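Local coordinates for protein putative XRE-family transcriptional regulator (Rhodococcus sp., PDB 2OFY) that probably binds DNA through a helix-turn-helix domain of the XRE family and so is likely to act as a transcriptional regulator, at residues S23-M28 / K46-R51. Numbering follows the deposited sequence.
Sequences SARGDM and KIETGR
R25, on the last turn of helix 8-25, and E48, on the last turn of helix 41-48, form a buried, bidentate salt bridge that joins the C-terminal ends of the two helices. From CB the arginine chain runs on with CG anti to the backbone N (chi1 -180°), and a bend at chi3 turns the guanidinium side-on to the carboxylate. CD of R25 passes 3.6 Å from E48 OE2. NE of R25 then gives E48 OE2 an almost straight hydrogen bond of 2.7 Å, while NH2 of R25 reaches E48 OE1 at 2.9 Å. Both oxygens accept through their syn lone pairs, and the guanidinium and carboxylate planes are inclined by 13°, nearly coplanar. At the remaining corner NH1 of R25 donates in plane to the carbonyl O of M28 (2.9 Å), tying the guanidinium to the type II' turn from R25 to M28 that follows the helix. A methionine here would probably leave the buried E48 carboxylate without the guanidinium that pairs with it and the M28 carbonyl without this donor. R22 touches E48 as well and brings its NE close to NH2 of R25, so the carboxylate lies beside two positive charges, which is likely to keep it ionised and to offset their repulsion. The paired charges thus join the ends of helices 8-25 and 41-48, with M30 and V33 of helix 30-37 packed against R25, inside the probable DNA-binding helix-turn-helix domain.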
loop_
_atom_site.group_PDB
_atom_site.type_symbol
_atom_site.label_atom_id
_atom_site.label_comp_id
_atom_site.label_asym_id
_atom_site.label_seq_id
_atom_site.Cartn_x
_atom_site.Cartn_y
_atom_site.Cartn_z
ATOM N N SER A 23 3.955 9.582 -14.407
ATOM C CA SER A 23 4.683 9.161 -15.615
ATOM C C SER A 23 3.963 7.969 -16.229
ATOM O O SER A 23 3.837 7.883 -17.467
ATOM C CB SER A 23 6.116 8.764 -15.251
ATOM O OG SER A 23 6.834 9.937 -14.887
ATOM N N ALA A 24 3.485 7.030 -15.401
ATOM C CA ALA A 24 2.755 5.849 -15.933
ATOM C C ALA A 24 1.437 6.238 -16.614
ATOM O O ALA A 24 1.059 5.684 -17.664
ATOM C CB ALA A 24 2.513 4.791 -14.891
ATOM N N ARG A 25 0.793 7.266 -16.089
ATOM C CA ARG A 25 -0.441 7.761 -16.711
ATOM C C ARG A 25 -0.119 8.339 -18.103
ATOM O O ARG A 25 -0.861 8.089 -19.066
ATOM C CB ARG A 25 -1.132 8.767 -15.807
ATOM C CG ARG A 25 -2.434 9.290 -16.453
ATOM C CD ARG A 25 -3.280 10.049 -15.457
ATOM N NE ARG A 25 -2.625 11.237 -14.904
ATOM C CZ ARG A 25 -2.527 12.428 -15.519
ATOM N NH1 ARG A 25 -2.960 12.639 -16.802
ATOM N NH2 ARG A 25 -1.969 13.439 -14.850
ATOM N N GLY A 26 0.992 9.068 -18.222
ATOM C CA GLY A 26 1.411 9.547 -19.552
ATOM C C GLY A 26 0.296 10.383 -20.140
ATOM O O GLY A 26 -0.183 11.311 -19.475
ATOM N N ASP A 27 -0.135 10.082 -21.375
ATOM C CA ASP A 27 -1.137 10.922 -22.031
ATOM C C ASP A 27 -2.581 10.611 -21.697
ATOM O O ASP A 27 -3.503 11.259 -22.238
ATOM C CB ASP A 27 -0.929 10.894 -23.555
ATOM C CG ASP A 27 0.439 11.380 -23.941
ATOM O OD1 ASP A 27 0.918 12.339 -23.286
ATOM O OD2 ASP A 27 1.051 10.825 -24.889
HETATM N N MSE A 28 -2.796 9.604 -20.864
HETATM C CA MSE A 28 -4.132 9.194 -20.509
HETATM C C MSE A 28 -4.787 10.267 -19.618
HETATM O O MSE A 28 -4.105 10.985 -18.871
HETATM C CB MSE A 28 -4.123 7.841 -19.775
HETATM C CG MSE A 28 -3.585 6.656 -20.569
HETATM SE SE MSE A 28 -3.207 5.245 -19.229
HETATM C CE MSE A 28 -5.168 5.025 -18.741
ATOM N N LYS A 46 -3.784 14.827 -5.919
ATOM C CA LYS A 46 -3.026 14.881 -4.699
ATOM C C LYS A 46 -2.059 13.729 -4.641
ATOM O O LYS A 46 -0.919 13.915 -4.216
ATOM C CB LYS A 46 -3.992 14.825 -3.524
ATOM C CG LYS A 46 -4.682 16.192 -3.333
ATOM C CD LYS A 46 -5.713 16.080 -2.182
ATOM C CE LYS A 46 -6.413 17.437 -2.028
ATOM N NZ LYS A 46 -7.662 17.378 -1.214
ATOM N N ILE A 47 -2.486 12.535 -5.064
ATOM C CA ILE A 47 -1.505 11.396 -5.057
ATOM C C ILE A 47 -0.323 11.723 -6.008
ATOM O O ILE A 47 0.840 11.574 -5.650
ATOM C CB ILE A 47 -2.171 10.064 -5.461
ATOM C CG1 ILE A 47 -3.087 9.598 -4.299
ATOM C CG2 ILE A 47 -1.066 9.022 -5.802
ATOM C CD1 ILE A 47 -4.115 8.583 -4.840
ATOM N N GLU A 48 -0.631 12.181 -7.222
ATOM C CA GLU A 48 0.397 12.387 -8.233
ATOM C C GLU A 48 1.409 13.462 -7.827
ATOM O O GLU A 48 2.579 13.466 -8.286
ATOM C CB GLU A 48 -0.266 12.774 -9.563
ATOM C CG GLU A 48 -0.868 11.597 -10.252
ATOM C CD GLU A 48 -1.362 11.924 -11.673
ATOM O OE1 GLU A 48 -1.443 13.107 -12.039
ATOM O OE2 GLU A 48 -1.663 10.953 -12.377
ATOM N N THR A 49 0.933 14.418 -7.025
ATOM C CA THR A 49 1.729 15.571 -6.639
ATOM C C THR A 49 2.248 15.488 -5.212
ATOM O O THR A 49 2.818 16.484 -4.693
ATOM C CB THR A 49 0.948 16.893 -6.851
ATOM O OG1 THR A 49 -0.238 16.846 -6.025
ATOM C CG2 THR A 49 0.575 17.053 -8.322
ATOM N N GLY A 50 2.050 14.344 -4.574
ATOM C CA GLY A 50 2.543 14.019 -3.223
ATOM C C GLY A 50 1.892 14.792 -2.088
ATOM O O GLY A 50 2.537 15.060 -1.057
ATOM N N ARG A 51 0.611 15.124 -2.274
ATOM C CA ARG A 51 -0.152 15.929 -1.321
ATOM C C ARG A 51 -0.992 15.062 -0.369
ATOM O O ARG A 51 -1.706 15.594 0.511
ATOM C CB ARG A 51 -1.042 16.976 -2.036
ATOM C CG ARG A 51 -0.280 18.076 -2.776
ATOM C CD ARG A 51 -1.213 19.115 -3.386
ATOM N NE ARG A 51 -2.042 18.702 -4.534
ATOM C CZ ARG A 51 -3.303 19.127 -4.722
ATOM N NH1 ARG A 51 -3.888 19.932 -3.838
ATOM N NH2 ARG A 51 -4.006 18.752 -5.775
#